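PDB 2RGY: transcriptional regulator, LacI family from Burkholderia phymatum, which probably regulates transcription as a LacI-family repressor-like protein, its periplasmic-binding-protein-like core sensing a small effector, possibly a sugar. Local coordinates for residues V73-H76 with D77-D80; G158-R161 with D162-P165; L205-F208 with Q209-G212; L247-N250 with A251-L255. All coordinates share one frame; numbering follows the deposited sequence.

Contact 1. Residues V73-H76 with D77-D80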
loop_
_atom_site.group_PDB
_atom_site.type_symbol
_atom_site.label_atom_id
_atom_site.label_comp_id
_atom_site.label_asym_id
_atom_site.label_seq_id
_atom_site.Cartn_x
_atom_site.Cartn_y
_atom_site.Cartn_z
ATOM N N VAL A 73 0.906 7.393 17.654
ATOM C CA VAL A 73 -0.408 6.821 17.438
ATOM C C VAL A 73 -1.303 7.551 16.459
ATOM O O VAL A 73 -1.441 8.766 16.525
ATOM C CB VAL A 73 -1.166 6.705 18.787
ATOM C CG1 VAL A 73 -2.567 6.180 18.564
ATOM C CG2 VAL A 73 -0.399 5.807 19.732
ATOM N N ILE A 74 -1.889 6.796 15.533
ATOM C CA ILE A 74 -2.840 7.355 14.582
ATOM C C ILE A 74 -4.003 6.383 14.478
ATOM O O ILE A 74 -3.818 5.202 14.200
ATOM C CB ILE A 74 -2.245 7.591 13.170
ATOM C CG1 ILE A 74 -3.338 8.135 12.239
ATOM C CG2 ILE A 74 -1.674 6.318 12.603
ATOM C CD1 ILE A 74 -2.827 8.571 10.873
ATOM N N SER A 75 -5.204 6.889 14.729
ATOM C CA SER A 75 -6.406 6.076 14.669
ATOM C C SER A 75 -7.615 6.980 14.738
ATOM O O SER A 75 -7.657 7.911 15.539
ATOM C CB SER A 75 -6.441 5.090 15.840
ATOM O OG SER A 75 -7.727 4.500 15.988
ATOM N N HIS A 76 -8.595 6.717 13.883
ATOM C CA HIS A 76 -9.810 7.509 13.891
ATOM C C HIS A 76 -10.924 6.708 14.554
ATOM O O HIS A 76 -12.077 7.138 14.569
ATOM C CB HIS A 76 -10.202 7.894 12.464
ATOM C CG HIS A 76 -10.519 6.721 11.589
ATOM N ND1 HIS A 76 -11.586 5.881 11.838
ATOM C CD2 HIS A 76 -9.919 6.252 10.473
ATOM C CE1 HIS A 76 -11.627 4.946 10.904
ATOM N NE2 HIS A 76 -10.629 5.146 10.065
ATOM N N ASP A 77 -10.571 5.541 15.090
ATOM C CA ASP A 77 -11.528 4.666 15.773
ATOM C C ASP A 77 -11.511 4.940 17.276
ATOM O O ASP A 77 -12.479 4.660 17.982
ATOM C CB ASP A 77 -11.180 3.191 15.543
ATOM C CG ASP A 77 -11.390 2.754 14.109
ATOM O OD1 ASP A 77 -12.555 2.685 13.675
ATOM O OD2 ASP A 77 -10.393 2.474 13.412
ATOM N N LEU A 78 -10.393 5.464 17.768
ATOM C CA LEU A 78 -10.282 5.774 19.185
ATOM C C LEU A 78 -11.155 6.982 19.497
ATOM O O LEU A 78 -11.370 7.839 18.645
ATOM C CB LEU A 78 -8.834 6.098 19.560
ATOM C CG LEU A 78 -7.762 5.008 19.450
ATOM C CD1 LEU A 78 -6.414 5.641 19.733
ATOM C CD2 LEU A 78 -8.034 3.879 20.453
ATOM N N HIS A 79 -11.667 7.042 20.717
ATOM C CA HIS A 79 -12.487 8.174 21.126
ATOM C C HIS A 79 -11.584 9.103 21.905
ATOM O O HIS A 79 -10.588 8.658 22.469
ATOM C CB HIS A 79 -13.646 7.706 22.001
ATOM C CG HIS A 79 -14.735 7.033 21.232
ATOM N ND1 HIS A 79 -14.509 6.411 20.023
ATOM C CD2 HIS A 79 -16.043 6.839 21.518
ATOM C CE1 HIS A 79 -15.632 5.860 19.597
ATOM N NE2 HIS A 79 -16.578 6.106 20.487
ATOM N N ASP A 80 -11.927 10.384 21.950
ATOM C CA ASP A 80 -11.086 11.336 22.662
ATOM C C ASP A 80 -10.705 10.846 24.059
ATOM O O ASP A 80 -9.558 10.984 24.472
ATOM C CB ASP A 80 -11.779 12.707 22.741
ATOM C CG ASP A 80 -11.866 13.408 21.384
ATOM O OD1 ASP A 80 -11.509 12.795 20.355
ATOM O OD2 ASP A 80 -12.299 14.581 21.335
HETATM O O HOH W 1 -7.837 2.233 14.482
#
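S75 meets D77 and L78 through one hydroxyl. OG accepts the backbone N-H of D77 at 3.2 Å (N to OG), with an N-H...O angle of 150°, and a weak, more bent bond from L78 N at 3.3 Å. Chi1 of S75 (167°) turns OG away from its own N, toward the amides of the next residues. A water lies 2.7 Å from S75 OG and donates to D77 OD2 at 2.8 Å, tying the carboxylate back to the same serine. Beside these bonds, L78 CG rests 3.5 Å from S75 OG, and its CD1 reaches V73 CG1 at 4.1 Å, the two aliphatic chains crossing at about a right angle. The H76 ring and D77 carboxylate run alongside each other, their planes 46° apart.

Further out, L78 packs on A56 and L57 of helix 52-65, while F171 meets the H76 ring. R98 NH1 donates to the carbonyls of S75 and L78, and R98 NH2 forms a salt bridge with D80 OD1 as helix 80-89 begins. Serine suits this beta-to-alpha loop because its short side chain can mimic a backbone acceptor: just beyond strand 70-73, one buried hydroxyl takes the D77 amide and, weakly, that of L78.

Contact 2. Residues G158-R161 with D162-P165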
loop_
_atom_site.group_PDB
_atom_site.type_symbol
_atom_site.label_atom_id
_atom_site.label_comp_id
_atom_site.label_asym_id
_atom_site.label_seq_id
_atom_site.Cartn_x
_atom_site.Cartn_y
_atom_site.Cartn_z
ATOM N N GLY A 158 -24.831 28.822 -2.311
ATOM C CA GLY A 158 -26.259 28.577 -2.320
ATOM C C GLY A 158 -26.667 27.122 -2.405
ATOM O O GLY A 158 -27.760 26.808 -2.859
ATOM N N ILE A 159 -25.796 26.226 -1.963
ATOM C CA ILE A 159 -26.109 24.805 -1.996
ATOM C C ILE A 159 -26.242 24.256 -0.580
ATOM O O ILE A 159 -25.281 24.236 0.187
ATOM C CB ILE A 159 -25.035 24.023 -2.767
ATOM C CG1 ILE A 159 -24.933 24.566 -4.198
ATOM C CG2 ILE A 159 -25.400 22.546 -2.805
ATOM C CD1 ILE A 159 -23.884 23.894 -5.031
ATOM N N ALA A 160 -27.449 23.814 -0.243
ATOM C CA ALA A 160 -27.735 23.293 1.086
ATOM C C ALA A 160 -27.160 21.907 1.334
ATOM O O ALA A 160 -27.312 20.997 0.517
ATOM C CB ALA A 160 -29.246 23.285 1.328
ATOM N N ARG A 161 -26.498 21.756 2.475
ATOM C CA ARG A 161 -25.901 20.481 2.853
ATOM C C ARG A 161 -26.925 19.347 2.720
ATOM O O ARG A 161 -26.612 18.262 2.215
ATOM C CB ARG A 161 -25.386 20.571 4.298
ATOM C CG ARG A 161 -24.824 19.278 4.884
ATOM C CD ARG A 161 -23.890 19.577 6.056
ATOM N NE ARG A 161 -23.311 18.363 6.620
ATOM C CZ ARG A 161 -22.161 18.322 7.289
ATOM N NH1 ARG A 161 -21.451 19.430 7.486
ATOM N NH2 ARG A 161 -21.714 17.165 7.753
ATOM N N ASP A 162 -28.157 19.619 3.148
ATOM C CA ASP A 162 -29.226 18.624 3.123
ATOM C C ASP A 162 -29.666 18.102 1.760
ATOM O O ASP A 162 -30.312 17.059 1.681
ATOM C CB ASP A 162 -30.460 19.139 3.887
ATOM C CG ASP A 162 -30.989 20.460 3.347
ATOM O OD1 ASP A 162 -30.869 20.705 2.124
ATOM O OD2 ASP A 162 -31.555 21.254 4.147
ATOM N N SER A 163 -29.323 18.807 0.691
ATOM C CA SER A 163 -29.719 18.383 -0.651
ATOM C C SER A 163 -28.632 17.587 -1.368
ATOM O O SER A 163 -28.793 17.215 -2.527
ATOM C CB SER A 163 -30.053 19.603 -1.505
ATOM O OG SER A 163 -28.885 20.386 -1.687
ATOM N N VAL A 164 -27.526 17.327 -0.684
ATOM C CA VAL A 164 -26.420 16.600 -1.303
ATOM C C VAL A 164 -26.339 15.135 -0.885
ATOM O O VAL A 164 -26.198 14.827 0.297
ATOM C CB VAL A 164 -25.069 17.285 -0.968
ATOM C CG1 VAL A 164 -23.904 16.475 -1.527
ATOM C CG2 VAL A 164 -25.055 18.695 -1.530
ATOM N N PRO A 165 -26.447 14.212 -1.852
ATOM C CA PRO A 165 -26.362 12.789 -1.503
ATOM C C PRO A 165 -25.018 12.499 -0.821
ATOM O O PRO A 165 -23.955 12.855 -1.333
ATOM C CB PRO A 165 -26.518 12.083 -2.853
ATOM C CG PRO A 165 -26.156 13.140 -3.868
ATOM C CD PRO A 165 -26.762 14.384 -3.279
HETATM O O HOH W 2 -25.691 15.734 2.675
#
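A160 O is gripped twice by S163. The serine hydroxyl donates to it over 2.8 Å (OG to O), in the carbonyl plane and on a lone pair, while the backbone N of the same residue comes from above that plane, 53° out of it, at 3.0 Å. The two donors therefore approach the oxygen from different directions. Chi1 of S163 (65°) sets OG between its backbone N and carbonyl carbon, folding the hydroxyl back over the turn toward the acceptor. One step on, V164 N donates to R161 O at 3.2 Å with a fairly straight N-H...O angle of 162°.

These i to i+3 bonds belong to a short 3-10 turn in the connection from helix 141-155 to strand 166-168. The helix itself ends in a Schellman motif, with G158 as its C-prime residue; positive phi suits glycine there, and the chain can then turn toward the sheet.

The packed side of the turn is aliphatic: I159 CG2 touches V164 CG2 at 4.1 Å, the branched chains crossing at about a right angle, and both lean on L154 of the preceding helix. Branched aliphatic side chains suit this side, I159 being buried and V164 partly so. R161, extended from CG to NE, also meets that helix, touching F151 and forming a salt bridge from NH1 to D148 OD1. The outer side is polar and exposed. There D162 bends back so that OD1 lies 3.2 Å from A160 CB, a methyl small enough to accept so close an oxygen. A water donates to both R161 O, at 2.7 Å, and V164 O.

Contact 3. Residues L205-F208 with Q209-G212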
loop_
_atom_site.group_PDB
_atom_site.type_symbol
_atom_site.label_atom_id
_atom_site.label_comp_id
_atom_site.label_asym_id
_atom_site.label_seq_id
_atom_site.Cartn_x
_atom_site.Cartn_y
_atom_site.Cartn_z
ATOM N N LEU A 205 -13.987 5.002 -9.467
ATOM C CA LEU A 205 -13.540 4.999 -10.846
ATOM C C LEU A 205 -13.688 3.593 -11.405
ATOM O O LEU A 205 -13.902 3.414 -12.604
ATOM C CB LEU A 205 -12.071 5.424 -10.939
ATOM C CG LEU A 205 -11.753 6.873 -10.549
ATOM C CD1 LEU A 205 -10.266 7.144 -10.764
ATOM C CD2 LEU A 205 -12.588 7.818 -11.383
ATOM N N ALA A 206 -13.569 2.599 -10.524
ATOM C CA ALA A 206 -13.677 1.203 -10.928
ATOM C C ALA A 206 -15.094 0.892 -11.355
ATOM O O ALA A 206 -15.306 0.276 -12.391
ATOM C CB ALA A 206 -13.267 0.283 -9.790
ATOM N N ARG A 207 -16.061 1.323 -10.551
ATOM C CA ARG A 207 -17.472 1.093 -10.834
ATOM C C ARG A 207 -17.900 1.840 -12.087
ATOM O O ARG A 207 -18.510 1.264 -12.976
ATOM C CB ARG A 207 -18.332 1.535 -9.643
ATOM C CG ARG A 207 -19.817 1.227 -9.799
ATOM C CD ARG A 207 -20.018 -0.206 -10.275
ATOM N NE ARG A 207 -21.424 -0.584 -10.325
ATOM C CZ ARG A 207 -21.885 -1.684 -10.917
ATOM N NH1 ARG A 207 -21.051 -2.521 -11.517
ATOM N NH2 ARG A 207 -23.185 -1.945 -10.916
ATOM N N PHE A 208 -17.572 3.125 -12.154
ATOM C CA PHE A 208 -17.924 3.933 -13.315
ATOM C C PHE A 208 -17.425 3.300 -14.610
ATOM O O PHE A 208 -18.113 3.334 -15.622
ATOM C CB PHE A 208 -17.334 5.339 -13.184
ATOM C CG PHE A 208 -17.968 6.165 -12.098
ATOM C CD1 PHE A 208 -17.385 7.369 -11.700
ATOM C CD2 PHE A 208 -19.148 5.745 -11.473
ATOM C CE1 PHE A 208 -17.958 8.153 -10.700
ATOM C CE2 PHE A 208 -19.740 6.525 -10.460
ATOM C CZ PHE A 208 -19.134 7.736 -10.075
ATOM N N GLN A 209 -16.222 2.733 -14.577
ATOM C CA GLN A 209 -15.653 2.110 -15.766
ATOM C C GLN A 209 -16.449 0.856 -16.136
ATOM O O GLN A 209 -16.675 0.583 -17.318
ATOM C CB GLN A 209 -14.176 1.766 -15.526
ATOM C CG GLN A 209 -13.355 1.417 -16.780
ATOM C CD GLN A 209 -13.593 0.002 -17.288
ATOM O OE1 GLN A 209 -13.940 -0.894 -16.518
ATOM N NE2 GLN A 209 -13.384 -0.208 -18.587
ATOM N N GLN A 210 -16.891 0.113 -15.127
ATOM C CA GLN A 210 -17.674 -1.097 -15.364
ATOM C C GLN A 210 -19.022 -0.781 -16.022
ATOM O O GLN A 210 -19.550 -1.600 -16.773
ATOM C CB GLN A 210 -17.927 -1.848 -14.046
ATOM C CG GLN A 210 -16.664 -2.318 -13.333
ATOM C CD GLN A 210 -16.946 -3.005 -12.003
ATOM O OE1 GLN A 210 -18.069 -2.985 -11.495
ATOM N NE2 GLN A 210 -15.912 -3.603 -11.421
ATOM N N LEU A 211 -19.574 0.403 -15.751
ATOM C CA LEU A 211 -20.877 0.775 -16.304
ATOM C C LEU A 211 -20.843 1.722 -17.502
ATOM O O LEU A 211 -21.886 2.152 -17.992
ATOM C CB LEU A 211 -21.749 1.379 -15.201
ATOM C CG LEU A 211 -22.015 0.463 -14.003
ATOM C CD1 LEU A 211 -22.664 1.255 -12.864
ATOM C CD2 LEU A 211 -22.902 -0.687 -14.445
ATOM N N GLY A 212 -19.649 2.053 -17.972
ATOM C CA GLY A 212 -19.550 2.938 -19.116
ATOM C C GLY A 212 -19.760 4.403 -18.782
ATOM O O GLY A 212 -20.021 5.209 -19.679
#
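R207 is the side chain round which Q210 and L211 arrange themselves, one at the edge of its guanidinium and the other over a face. The amide of Q210 stands at 90° to the guanidinium plane, yet its OE1 lies close to that plane, so NH1 donates to OE1 edge-on across 3.0 Å with an N-H...O angle of 150°. The same OE1 is also hydrogen-bonded by Y177 OH from helix 173-186, and a glutamine amide oxygen can accept from both donors. L211 covers a face: its CD1 sits 3.2 Å above the guanidinium plane, toward the rim, and 3.4 Å from NE. The bend at chi2 of R207 (47°) turns a chain that leaves the helix pointing away back along the last turn, where both partners can reach it.

Beneath these side chains runs the final turn of helix 198-210, within the beta-alpha-beta unit of strands 192-195 and 220-223. Q209 N bonds to L205 O at 3.1 Å, and L211 N to R207 O at the same length. G212, with positive phi, ends the helix in a Schellman motif, where glycine is favoured because a CB would press on the preceding carbonyl.

L205 and F208 belong to the inner side, their apolar groups packing on V221 of strand 220-223. On another side, A206 and Q209 pack against Y232 and P235 of the second subunit.

Contact 4. Residues L247-N250 with A251-L255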
loop_
_atom_site.group_PDB
_atom_site.type_symbol
_atom_site.label_atom_id
_atom_site.label_comp_id
_atom_site.label_asym_id
_atom_site.label_seq_id
_atom_site.Cartn_x
_atom_site.Cartn_y
_atom_site.Cartn_z
ATOM N N LEU A 247 4.066 16.327 8.285
ATOM C CA LEU A 247 3.509 16.300 9.632
ATOM C C LEU A 247 4.049 15.106 10.411
ATOM O O LEU A 247 4.341 15.218 11.603
ATOM C CB LEU A 247 1.977 16.272 9.580
ATOM C CG LEU A 247 1.330 17.623 9.224
ATOM C CD1 LEU A 247 -0.167 17.457 8.998
ATOM C CD2 LEU A 247 1.593 18.632 10.344
ATOM N N THR A 248 4.207 13.973 9.737
ATOM C CA THR A 248 4.729 12.781 10.391
ATOM C C THR A 248 6.186 13.027 10.793
ATOM O O THR A 248 6.594 12.741 11.914
ATOM C CB THR A 248 4.673 11.540 9.466
ATOM O OG1 THR A 248 3.317 11.267 9.092
ATOM C CG2 THR A 248 5.237 10.332 10.181
ATOM N N GLN A 249 6.971 13.556 9.869
ATOM C CA GLN A 249 8.365 13.835 10.145
ATOM C C GLN A 249 8.486 14.716 11.389
ATOM O O GLN A 249 9.286 14.443 12.283
ATOM C CB GLN A 249 8.998 14.521 8.930
ATOM C CG GLN A 249 10.415 14.992 9.150
ATOM C CD GLN A 249 11.002 15.612 7.906
ATOM O OE1 GLN A 249 10.468 16.586 7.364
ATOM N NE2 GLN A 249 12.105 15.053 7.442
ATOM N N ASN A 250 7.673 15.763 11.451
ATOM C CA ASN A 250 7.702 16.671 12.584
ATOM C C ASN A 250 7.104 16.072 13.863
ATOM O O ASN A 250 7.586 16.343 14.968
ATOM C CB ASN A 250 7.005 17.980 12.198
ATOM C CG ASN A 250 7.891 18.871 11.337
ATOM O OD1 ASN A 250 8.746 19.593 11.857
ATOM N ND2 ASN A 250 7.711 18.805 10.020
ATOM N N ALA A 251 6.071 15.250 13.722
ATOM C CA ALA A 251 5.460 14.616 14.880
ATOM C C ALA A 251 6.481 13.668 15.507
ATOM O O ALA A 251 6.649 13.637 16.720
ATOM C CB ALA A 251 4.213 13.833 14.459
ATOM N N VAL A 252 7.180 12.909 14.669
ATOM C CA VAL A 252 8.175 11.969 15.160
ATOM C C VAL A 252 9.413 12.679 15.710
ATOM O O VAL A 252 10.000 12.226 16.685
ATOM C CB VAL A 252 8.572 10.964 14.062
ATOM C CG1 VAL A 252 9.664 10.044 14.568
ATOM C CG2 VAL A 252 7.351 10.138 13.661
ATOM N N ARG A 253 9.811 13.788 15.091
ATOM C CA ARG A 253 10.965 14.542 15.581
ATOM C C ARG A 253 10.659 15.128 16.960
ATOM O O ARG A 253 11.505 15.103 17.855
ATOM C CB ARG A 253 11.331 15.658 14.604
ATOM C CG ARG A 253 12.051 15.142 13.372
ATOM C CD ARG A 253 12.399 16.259 12.406
ATOM N NE ARG A 253 13.230 15.762 11.314
ATOM C CZ ARG A 253 13.624 16.491 10.277
ATOM N NH1 ARG A 253 13.258 17.762 10.179
ATOM N NH2 ARG A 253 14.392 15.950 9.346
ATOM N N TRP A 254 9.445 15.641 17.127
ATOM C CA TRP A 254 9.016 16.211 18.397
ATOM C C TRP A 254 9.142 15.144 19.479
ATOM O O TRP A 254 9.660 15.405 20.564
ATOM C CB TRP A 254 7.561 16.670 18.312
ATOM C CG TRP A 254 7.048 17.280 19.581
ATOM C CD1 TRP A 254 7.276 18.551 20.027
ATOM C CD2 TRP A 254 6.236 16.642 20.578
ATOM N NE1 TRP A 254 6.654 18.745 21.242
ATOM C CE2 TRP A 254 6.010 17.585 21.604
ATOM C CE3 TRP A 254 5.676 15.360 20.709
ATOM C CZ2 TRP A 254 5.247 17.290 22.750
ATOM C CZ3 TRP A 254 4.914 15.065 21.850
ATOM C CH2 TRP A 254 4.711 16.028 22.851
ATOM N N LEU A 255 8.681 13.936 19.160
ATOM C CA LEU A 255 8.734 12.819 20.096
ATOM C C LEU A 255 10.178 12.425 20.398
ATOM O O LEU A 255 10.533 12.157 21.543
ATOM C CB LEU A 255 7.966 11.627 19.514
ATOM C CG LEU A 255 7.812 10.391 20.400
ATOM C CD1 LEU A 255 7.070 10.778 21.675
ATOM C CD2 LEU A 255 7.066 9.297 19.641
HETATM O O HOH W 3 11.647 19.599 11.846
#
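Q249 and R253 are brought together by their torsions: CG of Q249 lies anti to its backbone N (chi1 174°), CG of R253 beside its own (chi1 -76°), and both chains then run out extended. Four residues apart on one face of the helix, they lie side by side, and their flat ends stack with the planes 25° apart. Q249 NE2 sits 3.1 Å above one face of the guanidinium, toward its rim, while Q249 CG lies 3.6 Å from R253 NE. NE2 and NH2 are both donors, so the pair is a stack of planar groups; E33 of helix 21-36 joins it by accepting from both, OE2 from Q249 NE2 and OE1 in a salt bridge with R253 NE. At the guanidinium edge a water accepts from R253 NH1 at 3.0 Å and donates to N250 OD1 at 2.9 Å. F267 N also donates to this oxygen, while ND2 of N250 bonds to E246 O.

The backbone below is regular alpha-helix, part of helix 244-260, which lies in the periplasmic-binding-protein-like fold. V252 N donates to T248 O at 2.8 Å, and W254 N to N250 O at 2.9 Å. Beta-branched T248 and V252 point the same way, their CG2 atoms 4.1 Å apart, and face helix 21-36 at I26 and T30. A251, small enough for close approach to a sheet, packs on V94 and L96 of strand 93-96, and W254 also touches V94 while its ring forms a cation-pi contact with R268.

Overall arrangement
Contacts 1 and 4 are buried and both adjoin the parallel sheet: the first leaves strand 70-73, the second lies on a helix packed against the neighbouring strand 93-96. Their centres are about 17 Å apart. Contacts 2 and 3 belong to the part of the chain with the mixed sheet, their centres about 25 Å apart; contact 2 is at the surface and contact 3 partly buried, with only the latter reaching the second subunit. A serine hydroxyl serves each connection outside the alpha-helices, accepting from amides in 73-80 but donating to a carbonyl in 158-165, whereas an arginine organises each helical contact, with an aliphatic side chain over its face in 205-212 and an amide in 247-255.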